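Leucine--trna ligase (Agrobacterium radiobacter, PDB 5AH5) probably attaches L-leucine to its cognate tRNA(Leu) at the cost of ATP, as a class I aminoacyl-tRNA synthetase. Local coordinates at residues 22-27 and 70-75; 34-39 and 494-499; 518-523 and 554-559. One frame throughout, in Å; residues are numbered along the deposited sequence.

How the contacts relate
From the N terminus, the chain leaves helix 5-19 through the loop holding 22-27, runs along strand 32-37, whose second half and the two loop residues after it form 34-39, and returns through helix 48-66 to strand 70-72. Contact 1 closes this short loop by joining 22-27 to 70-75. Contact 2 starts inside it and ends at 494-499, so the two cross, and the long excursion enclosed by contact 2 brings distant sequence back to the adenylate pocket. Contact 3 follows in series, closing the helical crossover (533-546) between strands 520-524 and 556-560. All three reach one parallel sheet, ordered 70-72, 32-37, 520-524, 556-560. Contacts 1 and 3 do not touch, whereas contact 2 touches both.

Contact 1. Residues 22-27 and 70-75; sequences FDWDPS and SVLHPM
With chi1 of 175° in W24 and 177° in L72, each CG is trans to its own backbone N, and these two settings lay the indole over the leucine side chain. L72 CB stands 3.8 Å from the centroid of the five-membered ring of W24 and only 3° off the ring normal, which defines a CH-pi contact over the face. The isobutyl group then crosses the indole obliquely, CD1 of L72 meeting W24 CB at 3.8 Å while both its methyls extend toward CE3. P26 N covers the opposite face, so the ring is sandwiched between L72 and P26 of its own loop. V71 O approaches W24 CD1 obliquely at 3.3 Å.

Strand 70-72 is an outermost strand of the four-stranded parallel sheet in the Rossmann-like core of class I synthetases, and the 22-27 loop runs beside it while strand 32-37 pairs with it in the sheet. I517 of helix 511-517 touches both W24 and L72. Waters, rather than direct backbone bonds, bridge much of the polar seam. One accepts from H73 N at 2.7 Å and lies 2.6 Å from V71 O, with F22 O also within bonding range. A second accepts from D25 N at 2.9 Å and is hydrogen-bonded to S70 OG at 2.8 Å, while a third links that same hydroxyl to P26 O. The loop is shaped locally by an Asx turn: S27 N donates to D25 OD1 at 3.2 Å, and S27 OG reaches the same oxygen from the same face of the carboxylate. Beyond the seam, H73 NE2 is hydrogen-bonded to E37 OE2.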
loop_
_atom_site.group_PDB
_atom_site.type_symbol
_atom_site.label_atom_id
_atom_site.label_comp_id
_atom_site.label_asym_id
_atom_site.label_seq_id
_atom_site.Cartn_x
_atom_site.Cartn_y
_atom_site.Cartn_z
ATOM N N PHE B 22 -3.095 -10.509 -21.958
ATOM C CA PHE B 22 -2.844 -10.329 -20.503
ATOM C C PHE B 22 -2.409 -11.578 -19.690
ATOM O O PHE B 22 -2.118 -11.478 -18.528
ATOM C CB PHE B 22 -4.111 -9.712 -19.906
ATOM C CG PHE B 22 -4.435 -8.397 -20.559
ATOM C CD1 PHE B 22 -3.562 -7.359 -20.410
ATOM C CD2 PHE B 22 -5.494 -8.271 -21.413
ATOM C CE1 PHE B 22 -3.788 -6.141 -21.085
ATOM C CE2 PHE B 22 -5.759 -7.059 -22.067
ATOM C CZ PHE B 22 -4.885 -6.006 -21.928
ATOM N N ASP B 23 -2.211 -12.703 -20.350
ATOM C CA ASP B 23 -1.733 -13.901 -19.705
ATOM C C ASP B 23 -0.268 -13.852 -19.429
ATOM O O ASP B 23 0.488 -13.690 -20.343
ATOM C CB ASP B 23 -2.106 -15.081 -20.583
ATOM C CG ASP B 23 -1.726 -16.420 -19.981
ATOM O OD1 ASP B 23 -1.892 -16.644 -18.767
ATOM O OD2 ASP B 23 -1.287 -17.257 -20.783
ATOM N N TRP B 24 0.148 -13.952 -18.151
ATOM C CA TRP B 24 1.537 -13.822 -17.838
ATOM C C TRP B 24 2.287 -15.100 -18.247
ATOM O O TRP B 24 1.909 -16.214 -17.840
ATOM C CB TRP B 24 1.776 -13.584 -16.349
ATOM C CG TRP B 24 3.177 -13.559 -15.962
ATOM C CD1 TRP B 24 4.140 -12.736 -16.472
ATOM C CD2 TRP B 24 3.813 -14.333 -14.919
ATOM N NE1 TRP B 24 5.336 -12.940 -15.811
ATOM C CE2 TRP B 24 5.173 -13.923 -14.873
ATOM C CE3 TRP B 24 3.376 -15.386 -14.056
ATOM C CZ2 TRP B 24 6.105 -14.492 -13.989
ATOM C CZ3 TRP B 24 4.274 -15.925 -13.160
ATOM C CH2 TRP B 24 5.637 -15.479 -13.118
ATOM N N ASP B 25 3.345 -14.951 -19.050
ATOM C CA ASP B 25 4.165 -16.128 -19.366
ATOM C C ASP B 25 5.545 -15.968 -18.818
ATOM O O ASP B 25 6.340 -15.176 -19.345
ATOM C CB ASP B 25 4.172 -16.457 -20.851
ATOM C CG ASP B 25 4.391 -17.943 -21.097
ATOM O OD1 ASP B 25 5.210 -18.632 -20.344
ATOM O OD2 ASP B 25 3.702 -18.426 -22.021
ATOM N N PRO B 26 5.852 -16.694 -17.744
ATOM C CA PRO B 26 7.234 -16.605 -17.263
ATOM C C PRO B 26 8.354 -16.979 -18.309
ATOM O O PRO B 26 9.449 -16.465 -18.235
ATOM C CB PRO B 26 7.277 -17.564 -16.080
ATOM C CG PRO B 26 5.955 -18.293 -16.045
ATOM C CD PRO B 26 5.037 -17.707 -17.058
ATOM N N SER B 27 8.077 -17.857 -19.264
ATOM C CA SER B 27 9.119 -18.211 -20.249
ATOM C C SER B 27 9.287 -17.159 -21.345
ATOM O O SER B 27 10.146 -17.331 -22.208
ATOM C CB SER B 27 8.794 -19.557 -20.874
ATOM O OG SER B 27 7.619 -19.428 -21.660
ATOM N N SER B 70 7.615 -8.348 -19.992
ATOM C CA SER B 70 6.812 -9.537 -19.619
ATOM C C SER B 70 6.162 -9.235 -18.246
ATOM O O SER B 70 6.832 -9.232 -17.211
ATOM C CB SER B 70 7.689 -10.787 -19.524
ATOM O OG SER B 70 6.842 -11.909 -19.265
ATOM N N VAL B 71 4.894 -8.890 -18.297
ATOM C CA VAL B 71 4.204 -8.228 -17.179
ATOM C C VAL B 71 3.302 -9.292 -16.430
ATOM O O VAL B 71 2.507 -9.963 -17.071
ATOM C CB VAL B 71 3.305 -7.101 -17.756
ATOM C CG1 VAL B 71 2.396 -6.526 -16.669
ATOM C CG2 VAL B 71 4.175 -5.952 -18.370
ATOM N N LEU B 72 3.480 -9.429 -15.141
ATOM C CA LEU B 72 2.525 -10.094 -14.276
ATOM C C LEU B 72 1.603 -9.010 -13.684
ATOM O O LEU B 72 2.047 -8.197 -12.924
ATOM C CB LEU B 72 3.241 -10.851 -13.163
ATOM C CG LEU B 72 2.304 -11.554 -12.132
ATOM C CD1 LEU B 72 1.236 -12.322 -12.823
ATOM C CD2 LEU B 72 3.070 -12.476 -11.186
ATOM N N HIS B 73 0.347 -8.985 -14.094
ATOM C CA HIS B 73 -0.657 -8.158 -13.480
ATOM C C HIS B 73 -1.831 -9.064 -12.999
ATOM O O HIS B 73 -2.723 -9.333 -13.741
ATOM C CB HIS B 73 -1.198 -7.234 -14.501
ATOM C CG HIS B 73 -2.108 -6.188 -13.965
ATOM N ND1 HIS B 73 -3.145 -5.688 -14.719
ATOM C CD2 HIS B 73 -2.100 -5.478 -12.814
ATOM C CE1 HIS B 73 -3.798 -4.775 -14.044
ATOM N NE2 HIS B 73 -3.173 -4.614 -12.883
ATOM N N PRO B 74 -1.853 -9.436 -11.736
ATOM C CA PRO B 74 -2.766 -10.506 -11.308
ATOM C C PRO B 74 -3.813 -9.949 -10.389
ATOM O O PRO B 74 -3.654 -8.854 -9.881
ATOM C CB PRO B 74 -1.818 -11.382 -10.487
ATOM C CG PRO B 74 -0.992 -10.394 -9.745
ATOM C CD PRO B 74 -0.787 -9.222 -10.719
ATOM N N MET B 75 -4.832 -10.738 -10.089
ATOM C CA MET B 75 -5.912 -10.325 -9.206
ATOM C C MET B 75 -6.468 -11.598 -8.514
ATOM O O MET B 75 -6.483 -12.719 -9.044
ATOM C CB MET B 75 -7.047 -9.598 -9.977
ATOM C CG MET B 75 -8.306 -9.220 -9.124
ATOM S SD MET B 75 -7.912 -8.272 -7.670
ATOM C CE MET B 75 -7.182 -6.789 -8.456
HETATM O O HOH W 1 -0.001 -10.283 -16.423
HETATM O O HOH W 2 4.224 -12.466 -20.164
HETATM O O HOH W 3 9.229 -13.516 -18.513
#

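Contact 2. Residues 34-39 and 494-499; sequences YVLEMF and SWYFLR. With LSS (5'-O-(L-leucylsulfamoyl)adenosine), chain I.
Y34 OH donates to F497 O at 2.7 Å, in the carbonyl plane and on a lone pair, with a C=O...donor angle of 124°. F497 O lies at the edge of the tyrosine ring, near its plane; the hydroxyl of Y34 thus ties strand 32-37 to the backbone of 494-499. Next to this bond, L36 CD1 packs on F497 CB at 3.8 Å.

The larger overlap is a face-to-face stack of F39 and Y496, with ring centroids 3.5 Å apart and planes only 6° from parallel. The two side chains run antiparallel across the stack, with F39 CD1 3.3 Å from Y496 CZ. F39 has CG wedged between the backbone N and the carbonyl carbon (chi1 78°), which turns its ring toward the loop. At the phenol end, Y496 OH is hydrogen-bonded to Y523 OH, while F39 N adds a nearly straight but weak bond at 3.4 Å.

M38, F39 and Y496 line the pocket of the leucyl-adenylate analogue LSS. F39 O accepts from the analogue's leucyl amine N4 at 2.9 Å, and M38 CB comes to 3.4 Å from the ribose oxygen O3. Around the leucyl methyl C11 gather the F39 ring edge, the hydroxyl end of Y496 and M38. This is consistent with the pocket reading both the amine and the branched end of the leucyl group.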
loop_
_atom_site.group_PDB
_atom_site.type_symbol
_atom_site.label_atom_id
_atom_site.label_comp_id
_atom_site.label_asym_id
_atom_site.label_seq_id
_atom_site.Cartn_x
_atom_site.Cartn_y
_atom_site.Cartn_z
ATOM N N TYR B 34 6.297 -6.586 -12.614
ATOM C CA TYR B 34 5.228 -7.029 -11.727
ATOM C C TYR B 34 4.505 -5.802 -11.153
ATOM O O TYR B 34 5.015 -5.145 -10.292
ATOM C CB TYR B 34 5.863 -7.835 -10.592
ATOM C CG TYR B 34 4.913 -8.623 -9.653
ATOM C CD1 TYR B 34 3.565 -8.724 -9.894
ATOM C CD2 TYR B 34 5.425 -9.309 -8.557
ATOM C CE1 TYR B 34 2.745 -9.441 -9.033
ATOM C CE2 TYR B 34 4.610 -10.052 -7.696
ATOM C CZ TYR B 34 3.287 -10.129 -7.975
ATOM O OH TYR B 34 2.474 -10.813 -7.125
ATOM N N VAL B 35 3.318 -5.557 -11.623
ATOM C CA VAL B 35 2.497 -4.484 -11.104
ATOM C C VAL B 35 1.285 -5.119 -10.428
ATOM O O VAL B 35 0.647 -5.922 -11.018
ATOM C CB VAL B 35 1.990 -3.533 -12.210
ATOM C CG1 VAL B 35 1.532 -4.235 -13.465
ATOM C CG2 VAL B 35 0.878 -2.628 -11.697
ATOM N N LEU B 36 0.980 -4.730 -9.202
ATOM C CA LEU B 36 -0.275 -5.162 -8.598
ATOM C C LEU B 36 -0.863 -4.101 -7.751
ATOM O O LEU B 36 -0.210 -3.099 -7.481
ATOM C CB LEU B 36 -0.052 -6.433 -7.789
ATOM C CG LEU B 36 0.528 -6.487 -6.389
ATOM C CD1 LEU B 36 0.339 -7.875 -5.806
ATOM C CD2 LEU B 36 1.960 -6.148 -6.398
ATOM N N GLU B 37 -2.087 -4.362 -7.327
ATOM C CA GLU B 37 -2.875 -3.474 -6.521
ATOM C C GLU B 37 -3.356 -4.275 -5.312
ATOM O O GLU B 37 -3.370 -5.532 -5.325
ATOM C CB GLU B 37 -4.129 -3.072 -7.252
ATOM C CG GLU B 37 -3.978 -2.397 -8.597
ATOM C CD GLU B 37 -4.214 -3.321 -9.742
ATOM O OE1 GLU B 37 -5.002 -4.285 -9.576
ATOM O OE2 GLU B 37 -3.633 -3.061 -10.847
ATOM N N MET B 38 -3.768 -3.555 -4.281
ATOM C CA MET B 38 -4.259 -4.212 -3.060
ATOM C C MET B 38 -5.549 -4.944 -3.333
ATOM O O MET B 38 -6.588 -4.337 -3.670
ATOM C CB MET B 38 -4.377 -3.241 -1.895
ATOM C CG MET B 38 -3.051 -2.813 -1.353
ATOM S SD MET B 38 -3.351 -1.681 0.004
ATOM C CE MET B 38 -1.765 -0.947 0.221
ATOM N N PHE B 39 -5.453 -6.288 -3.291
ATOM C CA PHE B 39 -6.614 -7.172 -3.603
ATOM C C PHE B 39 -7.798 -6.948 -2.649
ATOM O O PHE B 39 -7.599 -6.538 -1.536
ATOM C CB PHE B 39 -6.174 -8.644 -3.814
ATOM C CG PHE B 39 -5.874 -9.470 -2.556
ATOM C CD1 PHE B 39 -5.324 -8.929 -1.404
ATOM C CD2 PHE B 39 -6.016 -10.863 -2.605
ATOM C CE1 PHE B 39 -5.019 -9.733 -0.337
ATOM C CE2 PHE B 39 -5.705 -11.656 -1.517
ATOM C CZ PHE B 39 -5.178 -11.115 -0.400
ATOM N N SER B 494 -0.442 -11.179 4.123
ATOM C CA SER B 494 0.910 -10.824 4.347
ATOM C C SER B 494 1.915 -11.391 3.324
ATOM O O SER B 494 3.055 -10.937 3.302
ATOM C CB SER B 494 1.354 -11.203 5.758
ATOM O OG SER B 494 1.472 -12.615 5.904
ATOM N N TRP B 495 1.507 -12.380 2.537
ATOM C CA TRP B 495 2.367 -13.081 1.597
ATOM C C TRP B 495 1.662 -13.446 0.281
ATOM O O TRP B 495 2.253 -14.072 -0.578
ATOM C CB TRP B 495 2.908 -14.318 2.266
ATOM C CG TRP B 495 1.885 -15.447 2.381
ATOM C CD1 TRP B 495 0.897 -15.528 3.295
ATOM C CD2 TRP B 495 1.728 -16.593 1.529
ATOM N NE1 TRP B 495 0.129 -16.664 3.094
ATOM C CE2 TRP B 495 0.618 -17.330 2.012
ATOM C CE3 TRP B 495 2.431 -17.098 0.442
ATOM C CZ2 TRP B 495 0.198 -18.495 1.419
ATOM C CZ3 TRP B 495 2.027 -18.220 -0.143
ATOM C CH2 TRP B 495 0.916 -18.953 0.360
ATOM N N TYR B 496 0.420 -13.024 0.071
ATOM C CA TYR B 496 -0.319 -13.455 -1.144
ATOM C C TYR B 496 0.331 -13.130 -2.474
ATOM O O TYR B 496 0.084 -13.808 -3.499
ATOM C CB TYR B 496 -1.728 -12.843 -1.146
ATOM C CG TYR B 496 -1.859 -11.341 -1.518
ATOM C CD1 TYR B 496 -1.482 -10.349 -0.646
ATOM C CD2 TYR B 496 -2.399 -10.959 -2.727
ATOM C CE1 TYR B 496 -1.628 -8.996 -0.969
ATOM C CE2 TYR B 496 -2.560 -9.604 -3.077
ATOM C CZ TYR B 496 -2.155 -8.637 -2.213
ATOM O OH TYR B 496 -2.300 -7.307 -2.539
ATOM N N PHE B 497 1.035 -11.997 -2.475
ATOM C CA PHE B 497 1.748 -11.516 -3.638
ATOM C C PHE B 497 2.875 -12.497 -4.054
ATOM O O PHE B 497 3.299 -12.502 -5.230
ATOM C CB PHE B 497 2.306 -10.067 -3.404
ATOM C CG PHE B 497 3.015 -9.914 -2.081
ATOM C CD1 PHE B 497 4.334 -10.202 -1.959
ATOM C CD2 PHE B 497 2.332 -9.571 -0.949
ATOM C CE1 PHE B 497 4.955 -10.115 -0.745
ATOM C CE2 PHE B 497 2.949 -9.494 0.286
ATOM C CZ PHE B 497 4.262 -9.789 0.388
ATOM N N LEU B 498 3.426 -13.236 -3.087
ATOM C CA LEU B 498 4.324 -14.357 -3.386
ATOM C C LEU B 498 3.666 -15.649 -3.878
ATOM O O LEU B 498 4.395 -16.593 -4.273
ATOM C CB LEU B 498 5.224 -14.670 -2.173
ATOM C CG LEU B 498 5.909 -13.498 -1.548
ATOM C CD1 LEU B 498 6.578 -13.902 -0.244
ATOM C CD2 LEU B 498 6.847 -12.860 -2.566
ATOM N N ARG B 499 2.326 -15.711 -3.870
ATOM C CA ARG B 499 1.609 -16.895 -4.266
ATOM C C ARG B 499 1.076 -16.801 -5.648
ATOM O O ARG B 499 0.951 -17.833 -6.364
ATOM C CB ARG B 499 0.453 -17.163 -3.263
ATOM C CG ARG B 499 -0.485 -18.297 -3.624
ATOM C CD ARG B 499 0.203 -19.637 -3.399
ATOM N NE ARG B 499 -0.713 -20.773 -3.573
ATOM C CZ ARG B 499 -0.342 -22.065 -3.504
ATOM N NH1 ARG B 499 0.923 -22.390 -3.257
ATOM N NH2 ARG B 499 -1.248 -23.005 -3.697
HETATM C C1 LSS I . -8.478 -4.256 1.363
HETATM N N1 LSS I . -11.325 5.230 -2.849
HETATM O O1 LSS I . -8.230 -3.179 1.858
HETATM S S1 LSS I . -10.504 -3.401 0.251
HETATM C C2 LSS I . -10.112 4.820 -3.216
HETATM N N2 LSS I . -9.529 -4.479 0.596
HETATM O O2 LSS I . -7.602 1.500 -0.560
HETATM N N3 LSS I . -9.657 3.570 -2.983
HETATM O O3 LSS I . -6.141 -0.346 -1.996
HETATM C C4 LSS I . -10.475 2.694 -2.354
HETATM N N4 LSS I . -8.166 -6.734 1.279
HETATM O O4 LSS I . -9.315 -0.583 -2.860
HETATM C C5 LSS I . -11.715 3.091 -1.870
HETATM O O5 LSS I . -9.725 -2.291 -0.593
HETATM C C6 LSS I . -12.130 4.391 -2.105
HETATM N N6 LSS I . -13.367 4.766 -1.688
HETATM C C7 LSS I . -5.093 -6.253 1.418
HETATM N N7 LSS I . -12.276 2.026 -1.241
HETATM C C8 LSS I . -11.383 0.999 -1.280
HETATM C C9 LSS I . -6.174 -5.220 1.088
HETATM N N9 LSS I . -10.301 1.413 -1.990
HETATM C CA LSS I . -7.585 -5.423 1.671
HETATM C C10 LSS I . -4.732 -6.135 2.907
HETATM C C11 LSS I . -3.888 -6.028 0.436
HETATM O O1A LSS I . -11.154 -2.630 1.319
HETATM C C21 LSS I . -9.080 0.678 -2.255
HETATM C C22 LSS I . -8.317 0.386 -1.011
HETATM C C23 LSS I . -7.411 -0.773 -1.432
HETATM C C24 LSS I . -8.298 -1.471 -2.442
HETATM C C25 LSS I . -9.100 -2.621 -1.830
HETATM O O2A LSS I . -11.514 -3.856 -0.681
#

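Contact 3. Residues 518-523 and 554-559; sequences APADVY and EPFVEL
The ring of Y523 lies over a face of F556 in a face-to-face stack, centroids 3.8 Å apart and planes at 19°, with Y523 CE2 reaching F556 CZ at 3.3 Å. The pair sits inside a beta-alpha-beta unit of the Rossmann-like catalytic core: strand 520-524, helix 533-546 and the parallel neighbour 556-560. Y523, whose CG is trans to its backbone N (chi1 -163°) where the ring overlaps F556, also touches the leucyl-adenylate analogue as a pocket residue. P555 CB covers the other face of F556 over its centre, and A520 CB meets the ring edge in plane. The phenylalanine is thereby confined on three sides, and F497 packs edge-to-face against it as well.

Backbone bonds document the parallel pairing. A520 uses both polar atoms, its N donating to P555 O at 2.9 Å and its O accepting from V557 N at 3.0 Å, so it straddles F556. Both strands then turn a corner, at D521 and at V557-E558, and the roles swap: E558 straddles V522, receiving Y523 N on its O at 2.9 Å and giving its N to D521 O at 3.1 Å. That last donor stands 40° out of the carbonyl plane, at the corner.

D521 OD2 takes a hydrogen bond from Y34 N and a salt bridge from K32. P519, which follows a cis peptide, sets CB 3.3 Å from E554 O; at the far end, L559 CA makes a CA-H...O contact of 3.3 Å with Y523 O.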
loop_
_atom_site.group_PDB
_atom_site.type_symbol
_atom_site.label_atom_id
_atom_site.label_comp_id
_atom_site.label_asym_id
_atom_site.label_seq_id
_atom_site.Cartn_x
_atom_site.Cartn_y
_atom_site.Cartn_z
ATOM N N ALA B 518 9.412 -11.016 -8.623
ATOM C CA ALA B 518 9.343 -10.157 -7.475
ATOM C C ALA B 518 10.765 -9.722 -7.088
ATOM O O ALA B 518 11.674 -10.389 -7.481
ATOM C CB ALA B 518 8.674 -10.928 -6.322
ATOM N N PRO B 519 10.975 -8.663 -6.293
ATOM C CA PRO B 519 9.922 -7.841 -5.684
ATOM C C PRO B 519 8.985 -7.166 -6.654
ATOM O O PRO B 519 9.337 -6.981 -7.812
ATOM C CB PRO B 519 10.683 -6.811 -4.871
ATOM C CG PRO B 519 12.073 -6.894 -5.308
ATOM C CD PRO B 519 12.299 -8.286 -5.805
ATOM N N ALA B 520 7.761 -6.877 -6.216
ATOM C CA ALA B 520 6.832 -6.192 -7.100
ATOM C C ALA B 520 7.422 -4.812 -7.481
ATOM O O ALA B 520 7.938 -4.140 -6.668
ATOM C CB ALA B 520 5.480 -6.022 -6.461
ATOM N N ASP B 521 7.392 -4.457 -8.728
ATOM C CA ASP B 521 7.902 -3.139 -9.142
ATOM C C ASP B 521 6.981 -2.033 -8.655
ATOM O O ASP B 521 7.438 -1.002 -8.214
ATOM C CB ASP B 521 8.001 -3.098 -10.654
ATOM C CG ASP B 521 8.975 -4.158 -11.177
ATOM O OD1 ASP B 521 10.200 -3.908 -11.132
ATOM O OD2 ASP B 521 8.514 -5.265 -11.538
ATOM N N VAL B 522 5.691 -2.215 -8.838
ATOM C CA VAL B 522 4.709 -1.198 -8.502
ATOM C C VAL B 522 3.600 -1.884 -7.683
ATOM O O VAL B 522 3.109 -2.919 -8.082
ATOM C CB VAL B 522 4.181 -0.563 -9.779
ATOM C CG1 VAL B 522 3.005 0.313 -9.517
ATOM C CG2 VAL B 522 5.316 0.252 -10.512
ATOM N N TYR B 523 3.277 -1.302 -6.531
ATOM C CA TYR B 523 2.142 -1.678 -5.691
ATOM C C TYR B 523 1.246 -0.474 -5.424
ATOM O O TYR B 523 1.710 0.536 -4.926
ATOM C CB TYR B 523 2.645 -2.181 -4.370
ATOM C CG TYR B 523 1.628 -2.980 -3.556
ATOM C CD1 TYR B 523 0.691 -3.826 -4.160
ATOM C CD2 TYR B 523 1.700 -3.004 -2.190
ATOM C CE1 TYR B 523 -0.180 -4.661 -3.394
ATOM C CE2 TYR B 523 0.810 -3.791 -1.422
ATOM C CZ TYR B 523 -0.123 -4.630 -2.051
ATOM O OH TYR B 523 -0.981 -5.462 -1.293
ATOM N N GLU B 554 12.415 -7.072 0.585
ATOM C CA GLU B 554 11.354 -6.066 0.622
ATOM C C GLU B 554 10.397 -6.404 -0.451
ATOM O O GLU B 554 10.841 -6.686 -1.542
ATOM C CB GLU B 554 11.871 -4.628 0.381
ATOM C CG GLU B 554 12.549 -4.062 1.608
ATOM C CD GLU B 554 11.593 -3.605 2.714
ATOM O OE1 GLU B 554 10.372 -3.360 2.483
ATOM O OE2 GLU B 554 12.087 -3.447 3.838
ATOM N N PRO B 555 9.080 -6.403 -0.146
ATOM C CA PRO B 555 8.115 -6.891 -1.116
ATOM C C PRO B 555 7.830 -5.978 -2.262
ATOM O O PRO B 555 7.442 -6.473 -3.317
ATOM C CB PRO B 555 6.822 -7.015 -0.273
ATOM C CG PRO B 555 7.035 -6.056 0.851
ATOM C CD PRO B 555 8.466 -6.209 1.164
ATOM N N PHE B 556 7.858 -4.658 -2.020
ATOM C CA PHE B 556 7.301 -3.702 -2.978
ATOM C C PHE B 556 8.326 -2.542 -3.220
ATOM O O PHE B 556 8.751 -1.877 -2.287
ATOM C CB PHE B 556 5.959 -3.142 -2.485
ATOM C CG PHE B 556 4.996 -4.187 -1.917
ATOM C CD1 PHE B 556 4.453 -5.161 -2.724
ATOM C CD2 PHE B 556 4.552 -4.107 -0.581
ATOM C CE1 PHE B 556 3.558 -6.114 -2.188
ATOM C CE2 PHE B 556 3.633 -5.022 -0.065
ATOM C CZ PHE B 556 3.181 -6.060 -0.872
ATOM N N VAL B 557 8.767 -2.379 -4.443
ATOM C CA VAL B 557 9.794 -1.369 -4.747
ATOM C C VAL B 557 9.202 0.041 -4.644
ATOM O O VAL B 557 9.626 0.829 -3.831
ATOM C CB VAL B 557 10.464 -1.607 -6.117
ATOM C CG1 VAL B 557 11.435 -0.440 -6.484
ATOM C CG2 VAL B 557 11.256 -2.883 -6.079
ATOM N N GLU B 558 8.205 0.294 -5.460
ATOM C CA GLU B 558 7.470 1.545 -5.524
ATOM C C GLU B 558 6.010 1.317 -5.006
ATOM O O GLU B 558 5.370 0.410 -5.458
ATOM C CB GLU B 558 7.475 1.986 -6.977
ATOM C CG GLU B 558 7.195 3.441 -7.230
ATOM C CD GLU B 558 8.412 4.355 -7.181
ATOM O OE1 GLU B 558 9.437 3.968 -7.791
ATOM O OE2 GLU B 558 8.297 5.459 -6.566
ATOM N N LEU B 559 5.582 2.093 -4.006
ATOM C CA LEU B 559 4.231 2.150 -3.478
ATOM C C LEU B 559 3.557 3.458 -3.864
ATOM O O LEU B 559 4.030 4.503 -3.553
ATOM C CB LEU B 559 4.249 2.041 -1.954
ATOM C CG LEU B 559 2.985 2.324 -1.193
ATOM C CD1 LEU B 559 2.037 1.129 -1.389
ATOM C CD2 LEU B 559 3.223 2.443 0.297
#